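Local coordinates for protein tyrosine phosphatase-like protein (Leishmania major, PDB 3S4O) that hydrolyses phosphotyrosine in proteins as a PRL-type tyrosine phosphatase and may act as a virulence factor supporting survival of the parasite inside host macrophages, at residues 12-15 and 21-24; 93-98 and 132-137; 38-43 and 61-66; 99-102 and 108-111; 27-32 and 148-153. All blocks are in the same frame, centred on the assembly; numbering follows the deposited sequence.

Interaction 1: residues 12-15 and 21-24; sequences CCDP and VLFH
Cys12 O takes backbone N-H groups from two consecutive residues of the opposite strand, Leu22 and Phe23, which is the signature of a classic beta bulge. The bond from Leu22 N to Cys12 O is short, 2.8 Å; the one from Phe23 N to Cys12 O is weak at 3.3 Å. A third bond, Cys12 N to Phe23 O at 3.0 Å, completes an antiparallel hydrogen-bonded pair. One residue further on, Cys13 faces Val21 as a non-hydrogen-bonded pair, and the register has slipped by one. The hairpin of strands 7-13 and 21-28 absorbs its extra residue here, where the chain turns a corner at Leu22.

The side chains follow from this. CB of Cys12 meets the edge of the Phe23 ring, with CD2 4.2 Å away, both on the face of the sheet covered by helix 84-103, where Phe23 also touches Leu94. Leu22 is turned toward the 12-15 segment and spreads its two methyls over it: CD1 lies 3.7 Å from Asp14 OD2 and close to Asp14 CB, while CD2 reaches Cys13 O at 3.7 Å and, more loosely, the ring of Pro15. The Asp14 carboxylate can flank this methyl because its CG stands roughly opposite the backbone N (chi1 -152°). Val21 CG1 also lies beside Cys12 O.

Chemically, then, the bulge gives a single carbonyl two donors of unequal strength, while the leucine released from regular pairing supplies apolar cover for the strand's departing end.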
# COMPACT_ATOMS: atom_id res chain seq x y z
N CYS A 12 -3.12 -7.53 5.68
CA CYS A 12 -3.75 -8.42 4.71
C CYS A 12 -3.40 -9.85 5.12
O CYS A 12 -2.24 -10.25 5.08
CB CYS A 12 -3.26 -8.14 3.30
SG CYS A 12 -4.01 -9.18 2.03
N CYS A 13 -4.43 -10.62 5.48
CA CYS A 13 -4.25 -11.95 6.05
C CYS A 13 -4.50 -13.09 5.07
O CYS A 13 -5.26 -12.96 4.13
CB CYS A 13 -5.16 -12.11 7.27
SG CYS A 13 -4.78 -10.94 8.61
N ASP A 14 -3.82 -14.22 5.32
CA ASP A 14 -4.02 -15.45 4.55
C ASP A 14 -5.48 -15.93 4.66
O ASP A 14 -5.96 -16.22 5.76
CB ASP A 14 -3.08 -16.56 5.06
CG ASP A 14 -2.71 -17.59 3.99
OD1 ASP A 14 -3.55 -17.92 3.13
OD2 ASP A 14 -1.57 -18.09 4.04
N PRO A 15 -6.18 -16.02 3.53
CA PRO A 15 -7.54 -16.54 3.51
C PRO A 15 -7.65 -17.92 4.17
O PRO A 15 -8.58 -18.18 4.93
CB PRO A 15 -7.86 -16.67 2.01
CG PRO A 15 -6.94 -15.73 1.36
CD PRO A 15 -5.70 -15.74 2.16
N VAL A 21 -0.48 -13.40 8.55
CA VAL A 21 -0.39 -12.18 7.77
C VAL A 21 0.47 -12.38 6.52
O VAL A 21 1.62 -12.84 6.62
CB VAL A 21 0.22 -11.02 8.58
CG1 VAL A 21 0.33 -9.76 7.71
CG2 VAL A 21 -0.60 -10.77 9.85
N LEU A 22 -0.09 -12.01 5.37
CA LEU A 22 0.62 -12.03 4.08
C LEU A 22 1.48 -10.79 3.90
O LEU A 22 2.66 -10.88 3.55
CB LEU A 22 -0.37 -12.10 2.91
CG LEU A 22 -0.80 -13.42 2.27
CD1 LEU A 22 -0.51 -14.62 3.13
CD2 LEU A 22 -2.27 -13.34 1.90
N PHE A 23 0.85 -9.62 4.09
CA PHE A 23 1.52 -8.31 4.00
C PHE A 23 1.02 -7.37 5.09
O PHE A 23 -0.16 -7.39 5.46
CB PHE A 23 1.23 -7.58 2.68
CG PHE A 23 1.25 -8.46 1.47
CD1 PHE A 23 2.46 -8.77 0.87
CD2 PHE A 23 0.06 -8.92 0.90
CE1 PHE A 23 2.50 -9.56 -0.26
CE2 PHE A 23 0.09 -9.72 -0.24
CZ PHE A 23 1.31 -10.04 -0.81
N HIS A 24 1.91 -6.51 5.58
CA HIS A 24 1.53 -5.40 6.44
C HIS A 24 1.50 -4.16 5.55
O HIS A 24 2.52 -3.79 4.99
CB HIS A 24 2.54 -5.16 7.56
CG HIS A 24 2.66 -6.27 8.56
ND1 HIS A 24 1.69 -6.56 9.49
CD2 HIS A 24 3.69 -7.11 8.83
CE1 HIS A 24 2.10 -7.55 10.27
NE2 HIS A 24 3.31 -7.91 9.89

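Interaction 2: residues 93-98 and 132-137; sequences LLDTEL and VEYGNV
A tyrosine reaching from the end of one helix to the flank of another makes this a mixed polar and apolar contact: Tyr134, just past helix 122-133, points its ring and hydroxyl at helix 84-103. Leu94 takes most of the apolar share, its CD1 approaching CE2 of the ring at 3.5 Å. Leu94 CB also stands beside Tyr134 OH, 3.4 Å away. One turn later Leu98 CD2 comes more loosely to CD1 of the ring, at 4.2 Å. At the ring edge, in its plane, Asp95 OD1 receives a 2.6 Å hydrogen bond from Tyr134 OH. The oxygen is met from well above the carboxylate plane, and the carboxylate and the ring stand 84° apart. The CB bond of Asp95 is not aimed at the tyrosine; the first torsion (chi1 -73°) brings the carboxylate end back toward it.

The same OD1 also pairs with Arg167, whose positive charge would be expected to favour an ionised Asp95. On the tyrosine's own side, Glu133 CG lies 3.9 Å above the ring, over its centre. Beyond the pair, Leu94 continues onto Phe23 and Phe25 of strand 21-28 and Leu98 onto Leu22, while Leu91 of helix 84-103 also touches Tyr134.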
# COMPACT_ATOMS: atom_id res chain seq x y z
N LEU A 93 4.27 -6.67 -8.04
CA LEU A 93 5.06 -6.48 -6.82
C LEU A 93 4.58 -7.40 -5.69
O LEU A 93 5.38 -8.01 -5.00
CB LEU A 93 4.97 -5.02 -6.36
CG LEU A 93 5.54 -4.64 -4.99
CD1 LEU A 93 7.06 -4.81 -4.94
CD2 LEU A 93 5.16 -3.23 -4.62
N LEU A 94 3.27 -7.49 -5.51
CA LEU A 94 2.71 -8.29 -4.43
C LEU A 94 2.86 -9.79 -4.68
O LEU A 94 3.13 -10.55 -3.76
CB LEU A 94 1.23 -7.91 -4.19
CG LEU A 94 1.02 -6.46 -3.70
CD1 LEU A 94 -0.43 -6.19 -3.29
CD2 LEU A 94 1.95 -6.09 -2.55
N ASP A 95 2.68 -10.21 -5.93
CA ASP A 95 2.93 -11.59 -6.34
C ASP A 95 4.38 -11.97 -6.04
O ASP A 95 4.66 -13.07 -5.58
CB ASP A 95 2.69 -11.78 -7.85
CG ASP A 95 1.21 -11.77 -8.24
OD1 ASP A 95 0.33 -11.76 -7.34
OD2 ASP A 95 0.91 -11.75 -9.46
N THR A 96 5.30 -11.05 -6.30
CA THR A 96 6.73 -11.32 -6.16
C THR A 96 7.09 -11.45 -4.69
O THR A 96 7.85 -12.33 -4.29
CB THR A 96 7.59 -10.20 -6.81
OG1 THR A 96 7.27 -10.11 -8.20
CG2 THR A 96 9.07 -10.48 -6.64
N GLU A 97 6.51 -10.57 -3.89
CA GLU A 97 6.72 -10.61 -2.44
C GLU A 97 6.11 -11.88 -1.84
O GLU A 97 6.65 -12.47 -0.90
CB GLU A 97 6.12 -9.36 -1.78
CG GLU A 97 7.01 -8.11 -1.85
CD GLU A 97 8.40 -8.34 -1.27
OE1 GLU A 97 8.50 -8.82 -0.12
OE2 GLU A 97 9.41 -8.07 -1.98
N LEU A 98 5.00 -12.32 -2.42
CA LEU A 98 4.34 -13.55 -1.98
C LEU A 98 5.18 -14.77 -2.28
O LEU A 98 5.30 -15.67 -1.46
CB LEU A 98 2.97 -13.68 -2.66
CG LEU A 98 2.03 -14.74 -2.09
CD1 LEU A 98 1.79 -14.51 -0.60
CD2 LEU A 98 0.70 -14.68 -2.87
N VAL A 132 -8.75 -7.45 -1.37
CA VAL A 132 -9.67 -8.19 -2.21
C VAL A 132 -8.94 -9.31 -2.96
O VAL A 132 -9.38 -10.46 -2.96
CB VAL A 132 -10.38 -7.30 -3.23
CG1 VAL A 132 -11.15 -8.16 -4.24
CG2 VAL A 132 -11.33 -6.34 -2.52
N GLU A 133 -7.80 -8.98 -3.56
CA GLU A 133 -7.08 -9.92 -4.41
C GLU A 133 -6.41 -11.05 -3.62
O GLU A 133 -6.49 -12.21 -4.02
CB GLU A 133 -6.03 -9.19 -5.26
CG GLU A 133 -5.28 -10.05 -6.27
CD GLU A 133 -6.17 -10.93 -7.10
OE1 GLU A 133 -7.22 -10.44 -7.58
OE2 GLU A 133 -5.80 -12.12 -7.26
N TYR A 134 -5.76 -10.71 -2.51
CA TYR A 134 -4.95 -11.68 -1.73
C TYR A 134 -5.62 -12.11 -0.44
O TYR A 134 -5.50 -13.27 -0.03
CB TYR A 134 -3.55 -11.12 -1.45
CG TYR A 134 -2.80 -10.76 -2.72
CD1 TYR A 134 -2.22 -11.74 -3.52
CD2 TYR A 134 -2.71 -9.44 -3.14
CE1 TYR A 134 -1.55 -11.42 -4.69
CE2 TYR A 134 -2.05 -9.10 -4.30
CZ TYR A 134 -1.48 -10.10 -5.07
OH TYR A 134 -0.82 -9.74 -6.24
N GLY A 135 -6.33 -11.20 0.21
CA GLY A 135 -7.06 -11.52 1.43
C GLY A 135 -8.41 -12.17 1.17
O GLY A 135 -9.02 -12.71 2.08
N ASN A 136 -8.85 -12.13 -0.09
CA ASN A 136 -10.17 -12.61 -0.52
C ASN A 136 -11.33 -12.00 0.27
O ASN A 136 -12.37 -12.60 0.47
CB ASN A 136 -10.24 -14.15 -0.51
CG ASN A 136 -9.51 -14.78 -1.70
OD1 ASN A 136 -9.20 -14.10 -2.68
ND2 ASN A 136 -9.23 -16.07 -1.61
N VAL A 137 -11.11 -10.76 0.70
CA VAL A 137 -12.12 -9.97 1.38
C VAL A 137 -13.01 -9.32 0.33
O VAL A 137 -12.52 -8.85 -0.71
CB VAL A 137 -11.47 -8.86 2.25
CG1 VAL A 137 -12.54 -8.02 2.96
CG2 VAL A 137 -10.50 -9.47 3.27

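Interaction 3: residues 38-43 and 61-66; sequences TYIKEL and ATLVKS
Ile40 projects from helix 36-44 onto Val64 and Leu63 of the short helix 62-65, and these three residues carry almost all of the contact. They belong to the alpha/beta fold of the protein tyrosine phosphatases, in which helices pack around a central sheet; here two of them meet beside strands 48-53 and 70-73. The backbones come closest at Ile40 and Val64, whose CA atoms are 6.5 Å apart. Ile40 buries the most surface, and it does so with its longer branch. CG1 lies beside the backbone N (chi1 -73°) and the chain then runs on almost fully extended, which carries CD1 across to the other helix.

Val64 offers a single methyl. Its CG2 lies 3.9 Å from Ile40 CG1 and scarcely farther from Ile40 CD1, the two side chains passing at a slant. Val64 also touches Val71 of strand 70-73, an outermost strand of the sheet. Leu63, the smallest contributor of the three, presents its branch point and not its methyls as the nearest group.

No hydrogen bond spans the two helices, and the contact is purely van der Waals. Helix 62-65 holds itself together instead: Ala61 O accepts from both Val64 N and Lys65 N. From the same helix as Ile40, Leu43 reaches Val48 and Leu51, joining helix 36-44 to strand 48-53. At the far end of Ile40, CD1 is wedged against Leu63, 3.6 Å from its CG and also 3.6 Å from its carbonyl O.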
# COMPACT_ATOMS: atom_id res chain seq x y z
N THR A 38 14.29 11.99 8.95
CA THR A 38 13.48 11.48 10.06
C THR A 38 12.45 10.47 9.56
O THR A 38 12.22 9.43 10.17
CB THR A 38 12.72 12.60 10.79
OG1 THR A 38 13.65 13.58 11.25
CG2 THR A 38 11.93 12.05 11.98
N TYR A 39 11.83 10.82 8.44
CA TYR A 39 10.80 10.01 7.81
C TYR A 39 11.35 8.65 7.37
O TYR A 39 10.76 7.61 7.63
CB TYR A 39 10.26 10.78 6.62
CG TYR A 39 9.06 10.18 5.92
CD1 TYR A 39 9.23 9.25 4.91
CD2 TYR A 39 7.77 10.59 6.23
CE1 TYR A 39 8.15 8.71 4.24
CE2 TYR A 39 6.68 10.06 5.57
CZ TYR A 39 6.88 9.12 4.57
OH TYR A 39 5.82 8.56 3.90
N ILE A 40 12.51 8.68 6.72
CA ILE A 40 13.16 7.44 6.30
C ILE A 40 13.48 6.56 7.51
O ILE A 40 13.29 5.34 7.47
CB ILE A 40 14.46 7.70 5.55
CG1 ILE A 40 14.18 8.23 4.15
CG2 ILE A 40 15.27 6.41 5.47
CD1 ILE A 40 15.32 9.04 3.59
N LYS A 41 13.99 7.17 8.58
CA LYS A 41 14.27 6.44 9.82
C LYS A 41 13.02 5.74 10.33
O LYS A 41 13.06 4.58 10.74
CB LYS A 41 14.82 7.38 10.91
CG LYS A 41 16.31 7.18 11.18
CD LYS A 41 16.77 7.81 12.50
CE LYS A 41 18.29 7.65 12.68
NZ LYS A 41 18.89 8.69 13.57
N GLU A 42 11.90 6.46 10.30
CA GLU A 42 10.63 5.94 10.80
C GLU A 42 10.10 4.80 9.92
O GLU A 42 9.44 3.88 10.40
CB GLU A 42 9.57 7.05 10.94
CG GLU A 42 9.76 8.00 12.16
CD GLU A 42 9.96 7.26 13.49
OE1 GLU A 42 8.95 6.85 14.11
OE2 GLU A 42 11.13 7.10 13.92
N LEU A 43 10.41 4.85 8.63
CA LEU A 43 10.09 3.74 7.72
C LEU A 43 10.98 2.53 8.05
O LEU A 43 10.50 1.40 8.12
CB LEU A 43 10.27 4.14 6.25
CG LEU A 43 9.35 5.19 5.62
CD1 LEU A 43 9.76 5.38 4.17
CD2 LEU A 43 7.89 4.82 5.71
N ALA A 61 13.42 10.66 -4.51
CA ALA A 61 13.30 9.25 -4.13
C ALA A 61 14.66 8.55 -3.93
O ALA A 61 14.75 7.56 -3.23
CB ALA A 61 12.45 8.51 -5.15
N THR A 62 15.71 9.09 -4.55
CA THR A 62 17.04 8.47 -4.49
C THR A 62 17.59 8.41 -3.07
O THR A 62 18.33 7.49 -2.72
CB THR A 62 18.05 9.21 -5.39
OG1 THR A 62 18.06 10.61 -5.06
CG2 THR A 62 17.69 9.03 -6.87
N LEU A 63 17.21 9.39 -2.24
CA LEU A 63 17.61 9.38 -0.82
C LEU A 63 17.00 8.24 -0.04
O LEU A 63 17.52 7.86 0.99
CB LEU A 63 17.24 10.67 -0.09
CG LEU A 63 17.66 10.77 1.40
CD1 LEU A 63 19.07 10.19 1.71
CD2 LEU A 63 17.57 12.20 1.92
N VAL A 64 15.86 7.74 -0.51
CA VAL A 64 15.16 6.65 0.15
C VAL A 64 15.71 5.32 -0.34
O VAL A 64 15.90 4.39 0.44
CB VAL A 64 13.62 6.71 -0.09
CG1 VAL A 64 12.92 5.52 0.57
CG2 VAL A 64 13.03 8.01 0.42
N LYS A 65 15.98 5.25 -1.64
CA LYS A 65 16.54 4.06 -2.27
C LYS A 65 17.88 3.68 -1.66
O LYS A 65 18.21 2.50 -1.55
CB LYS A 65 16.71 4.26 -3.77
CG LYS A 65 15.41 4.13 -4.58
CD LYS A 65 15.73 4.08 -6.09
CE LYS A 65 15.25 5.28 -6.89
NZ LYS A 65 14.29 6.21 -6.22
N SER A 66 18.64 4.69 -1.26
CA SER A 66 20.00 4.48 -0.79
C SER A 66 20.02 3.96 0.64
O SER A 66 21.07 3.62 1.16
CB SER A 66 20.81 5.78 -0.91
OG SER A 66 20.51 6.68 0.14

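Interaction 4: residues 99-102 and 108-111; sequences ARQQ and PPPT
Gln101 and Pro110 approach from opposite directions, the amide nitrogen NE2 of the glutamine beside Pro110 CD at 3.2 Å. Gln101 CD lies 3.8 Å from Pro110 CD. The conformation of Gln101 explains the reach. CG sits beside the backbone N (chi1 -77°) and the chain is extended from there (chi2 175°), so that the amide is carried off the helix to the start of the proline ring. Gln101 NE2 hydrogen-bonds to Leu22 O of the neighbouring strand 21-28, which fixes how the amide is rotated and turns OE1 toward Pro109, with Pro109 CA 4.0 Å away. Nothing polar binds the two segments directly to each other.

Arg100 behaves differently. Its chain starts out extended, then kinks at chi3 (67°), folding the guanidinium back along the helix, where NH2 forms a salt bridge with Glu97. The same NH2 lies 4.1 Å from Pro110 CB, with the proline carbon at the edge of the guanidinium, near its plane. Arginine and proline run antiparallel alongside each other, a looser approach than that of Gln101. A bound buffer molecule, EPE, probably from the crystallisation liquor, has its nearest atoms about 3 Å from those of the arginine side chain.

Pro110 is thus touched by both side chains, closely by Gln101 and loosely by Arg100, and the run Pro108 to Pro110 is led back along helix 84-103 into strand 111-115. The contact belongs to a beta-alpha-beta crossover, in which helix 84-103 links the parallel strands 70-73 and 111-115 of the phosphatase sheet.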
# COMPACT_ATOMS: atom_id res chain seq x y z
N ALA A 99 5.78 -14.80 -3.47
CA ALA A 99 6.69 -15.88 -3.86
C ALA A 99 7.96 -15.86 -3.02
O ALA A 99 8.53 -16.91 -2.73
CB ALA A 99 7.02 -15.81 -5.35
N ARG A 100 8.42 -14.67 -2.64
CA ARG A 100 9.62 -14.52 -1.81
C ARG A 100 9.46 -15.26 -0.48
O ARG A 100 10.38 -15.94 -0.02
CB ARG A 100 9.96 -13.05 -1.56
CG ARG A 100 11.36 -12.83 -0.98
CD ARG A 100 11.77 -11.36 -0.97
NE ARG A 100 10.98 -10.54 -0.05
CZ ARG A 100 11.39 -10.01 1.10
NH1 ARG A 100 12.62 -10.19 1.54
NH2 ARG A 100 10.54 -9.28 1.83
N GLN A 101 8.27 -15.13 0.10
CA GLN A 101 7.95 -15.74 1.40
C GLN A 101 7.81 -17.24 1.30
O GLN A 101 8.29 -17.97 2.17
CB GLN A 101 6.62 -15.18 1.95
CG GLN A 101 6.70 -13.80 2.56
CD GLN A 101 5.34 -13.27 2.97
OE1 GLN A 101 4.73 -13.75 3.93
NE2 GLN A 101 4.83 -12.29 2.23
N GLN A 102 7.14 -17.69 0.24
CA GLN A 102 6.90 -19.13 0.01
C GLN A 102 8.22 -19.85 -0.26
O GLN A 102 8.43 -20.95 0.22
CB GLN A 102 5.96 -19.34 -1.18
CG GLN A 102 4.45 -19.18 -0.85
CD GLN A 102 3.61 -18.66 -2.03
OE1 GLN A 102 4.09 -18.57 -3.17
NE2 GLN A 102 2.36 -18.30 -1.74
N PRO A 108 9.91 -12.93 7.08
CA PRO A 108 8.64 -12.61 7.73
C PRO A 108 7.80 -11.73 6.81
O PRO A 108 8.32 -11.26 5.79
CB PRO A 108 9.07 -11.84 8.97
CG PRO A 108 10.32 -11.15 8.56
CD PRO A 108 10.98 -12.00 7.50
N PRO A 109 6.53 -11.51 7.15
CA PRO A 109 5.65 -10.70 6.30
C PRO A 109 6.20 -9.28 6.08
O PRO A 109 6.48 -8.58 7.04
CB PRO A 109 4.33 -10.67 7.08
CG PRO A 109 4.34 -11.95 7.88
CD PRO A 109 5.78 -12.17 8.24
N PRO A 110 6.39 -8.90 4.83
CA PRO A 110 6.84 -7.55 4.52
C PRO A 110 5.84 -6.46 4.87
O PRO A 110 4.63 -6.65 4.77
CB PRO A 110 7.02 -7.56 3.01
CG PRO A 110 6.30 -8.72 2.52
CD PRO A 110 5.92 -9.61 3.64
N THR A 111 6.39 -5.33 5.30
CA THR A 111 5.64 -4.10 5.43
C THR A 111 5.85 -3.31 4.14
O THR A 111 6.97 -3.17 3.64
CB THR A 111 6.07 -3.29 6.67
OG1 THR A 111 5.84 -4.08 7.85
CG2 THR A 111 5.25 -2.00 6.79

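Interaction 5: residues 27-32 and 148-153; sequences ILDAPS and EKRKGA
Ile27 CG2 sits over one face of the Arg150 guanidinium, and this is the close part of the contact. The methyl stands 3.7 Å above the guanidinium plane, offset toward its rim, with Ile27 CG2 nearly equidistant from Arg150 NE and CZ at 3.8 Å. It points that way because CG2 lies opposite the backbone N, while CG1 takes the place beside it (chi1 -58°). Ile27 also touches Ile10 of strand 7-13. Arginine and isoleucine pass with their ends pointing opposite ways, and the arginine gets there through a bend at chi2 (118°). Ile27 O is also near, 3.4 Å from Arg150 NH1, but the angle is too poor for a hydrogen bond. NH1 binds Thr8 OG1 instead, and NE makes a weak bond to Gly119 O.

That last partner places the contact. Gly119 lies in the phosphate-binding loop of the tyrosine phosphatase fold, which follows strand 111-115 and cradles thiosulfate in this crystal; the side chain of Ile27 and that ligand have their nearest atoms about 6 Å apart. The weak bond to the loop carbonyl is consistent with a second-shell position for Arg150 behind the substrate site, between the end of helix 139-149 and the end of strand 21-28.

The side toward Asp29 is slacker. Asp29 OD1 forms a long salt bridge with Arg150 NH2, 3.6 Å, meeting the guanidinium at its edge, although the carboxylate plane is turned 79° from it. Arg150 itself opens a type II turn that ends at Ala153, with solvent-exposed Lys151 and Gly152 at its corners, Gly152 adopting positive phi.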
# COMPACT_ATOMS: atom_id res chain seq x y z
N ILE A 27 -0.54 2.88 5.31
CA ILE A 27 -0.99 4.07 4.63
C ILE A 27 -0.36 5.28 5.33
O ILE A 27 -0.58 5.51 6.51
CB ILE A 27 -2.53 4.24 4.63
CG1 ILE A 27 -3.22 3.03 3.98
CG2 ILE A 27 -2.90 5.51 3.83
CD1 ILE A 27 -4.71 2.98 4.22
N LEU A 28 0.44 6.03 4.59
CA LEU A 28 1.27 7.10 5.15
C LEU A 28 0.97 8.43 4.52
O LEU A 28 0.48 8.51 3.40
CB LEU A 28 2.76 6.81 4.93
CG LEU A 28 3.37 5.50 5.44
CD1 LEU A 28 4.52 5.03 4.50
CD2 LEU A 28 3.89 5.67 6.86
N ASP A 29 1.32 9.49 5.24
CA ASP A 29 1.45 10.82 4.65
C ASP A 29 2.75 10.91 3.85
O ASP A 29 3.71 10.20 4.10
CB ASP A 29 1.45 11.91 5.73
CG ASP A 29 0.05 12.25 6.21
OD1 ASP A 29 -0.93 11.77 5.58
OD2 ASP A 29 -0.08 13.01 7.20
N ALA A 30 2.74 11.81 2.87
CA ALA A 30 3.93 12.14 2.12
C ALA A 30 4.90 12.87 3.04
O ALA A 30 4.48 13.61 3.93
CB ALA A 30 3.58 13.02 0.92
N PRO A 31 6.20 12.68 2.82
CA PRO A 31 7.19 13.42 3.59
C PRO A 31 7.41 14.81 3.03
O PRO A 31 7.25 15.04 1.83
CB PRO A 31 8.45 12.60 3.39
CG PRO A 31 8.30 12.02 2.06
CD PRO A 31 6.84 11.70 1.93
N SER A 32 7.78 15.74 3.92
CA SER A 32 8.35 17.02 3.50
C SER A 32 9.85 16.82 3.27
O SER A 32 10.47 16.00 3.94
CB SER A 32 8.08 18.12 4.55
OG SER A 32 8.75 17.88 5.78
N GLU A 148 -12.59 2.18 8.98
CA GLU A 148 -12.46 2.05 10.43
C GLU A 148 -11.28 2.87 10.90
O GLU A 148 -11.38 3.70 11.81
CB GLU A 148 -12.18 0.60 10.85
CG GLU A 148 -13.40 -0.26 11.24
CD GLU A 148 -13.06 -1.75 11.34
OE1 GLU A 148 -12.06 -2.05 12.02
OE2 GLU A 148 -13.79 -2.60 10.75
N LYS A 149 -10.15 2.62 10.25
CA LYS A 149 -8.87 3.19 10.66
C LYS A 149 -8.63 4.58 10.06
O LYS A 149 -7.92 5.39 10.64
CB LYS A 149 -7.74 2.24 10.29
CG LYS A 149 -7.99 0.79 10.73
CD LYS A 149 -6.70 0.08 11.15
CE LYS A 149 -6.31 0.36 12.60
NZ LYS A 149 -5.48 -0.73 13.18
N ARG A 150 -9.23 4.83 8.90
CA ARG A 150 -9.07 6.09 8.18
C ARG A 150 -10.43 6.63 7.73
O ARG A 150 -10.95 6.25 6.68
CB ARG A 150 -8.15 5.86 6.97
CG ARG A 150 -7.26 7.04 6.57
CD ARG A 150 -5.80 6.64 6.72
NE ARG A 150 -4.90 7.65 6.19
CZ ARG A 150 -3.70 7.94 6.68
NH1 ARG A 150 -3.21 7.31 7.75
NH2 ARG A 150 -2.97 8.89 6.11
N LYS A 151 -11.00 7.54 8.52
CA LYS A 151 -12.35 8.04 8.22
C LYS A 151 -12.35 8.87 6.93
O LYS A 151 -11.41 9.62 6.64
CB LYS A 151 -12.97 8.83 9.40
CG LYS A 151 -13.71 7.93 10.47
CD LYS A 151 -15.14 8.38 10.80
CE LYS A 151 -15.89 7.30 11.60
NZ LYS A 151 -17.27 7.70 12.01
N GLY A 152 -13.40 8.66 6.13
CA GLY A 152 -13.56 9.39 4.88
C GLY A 152 -12.77 8.86 3.69
O GLY A 152 -12.77 9.47 2.62
N ALA A 153 -12.09 7.73 3.86
CA ALA A 153 -11.33 7.14 2.74
C ALA A 153 -12.22 6.66 1.59
O ALA A 153 -13.31 6.13 1.83
CB ALA A 153 -10.47 6.00 3.24

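Overall arrangement
From the N terminus, interaction 1 closes first, the hairpin of strands 7-13 and 21-28. Strand 21-28 then runs on into interaction 5, whose long loop, closed only near residue 150, encloses interactions 2, 3 and 4. Interaction 3 ties helix 36-44 to helix 62-65 and touches interaction 5 through Tyr39 OH and Asp29 O. Interaction 4, closing the turn from helix 84-103 into strand 111-115, is nested within interaction 2, which joins that helix to the end of helix 122-133. Interactions 1, 2 and 4 cluster together: His24 N probably hydrogen-bonds to Pro110 O, and Cys12 SG packs near Gly135 N. Interactions 2 and 5 lie on opposite sides of the chain's centre.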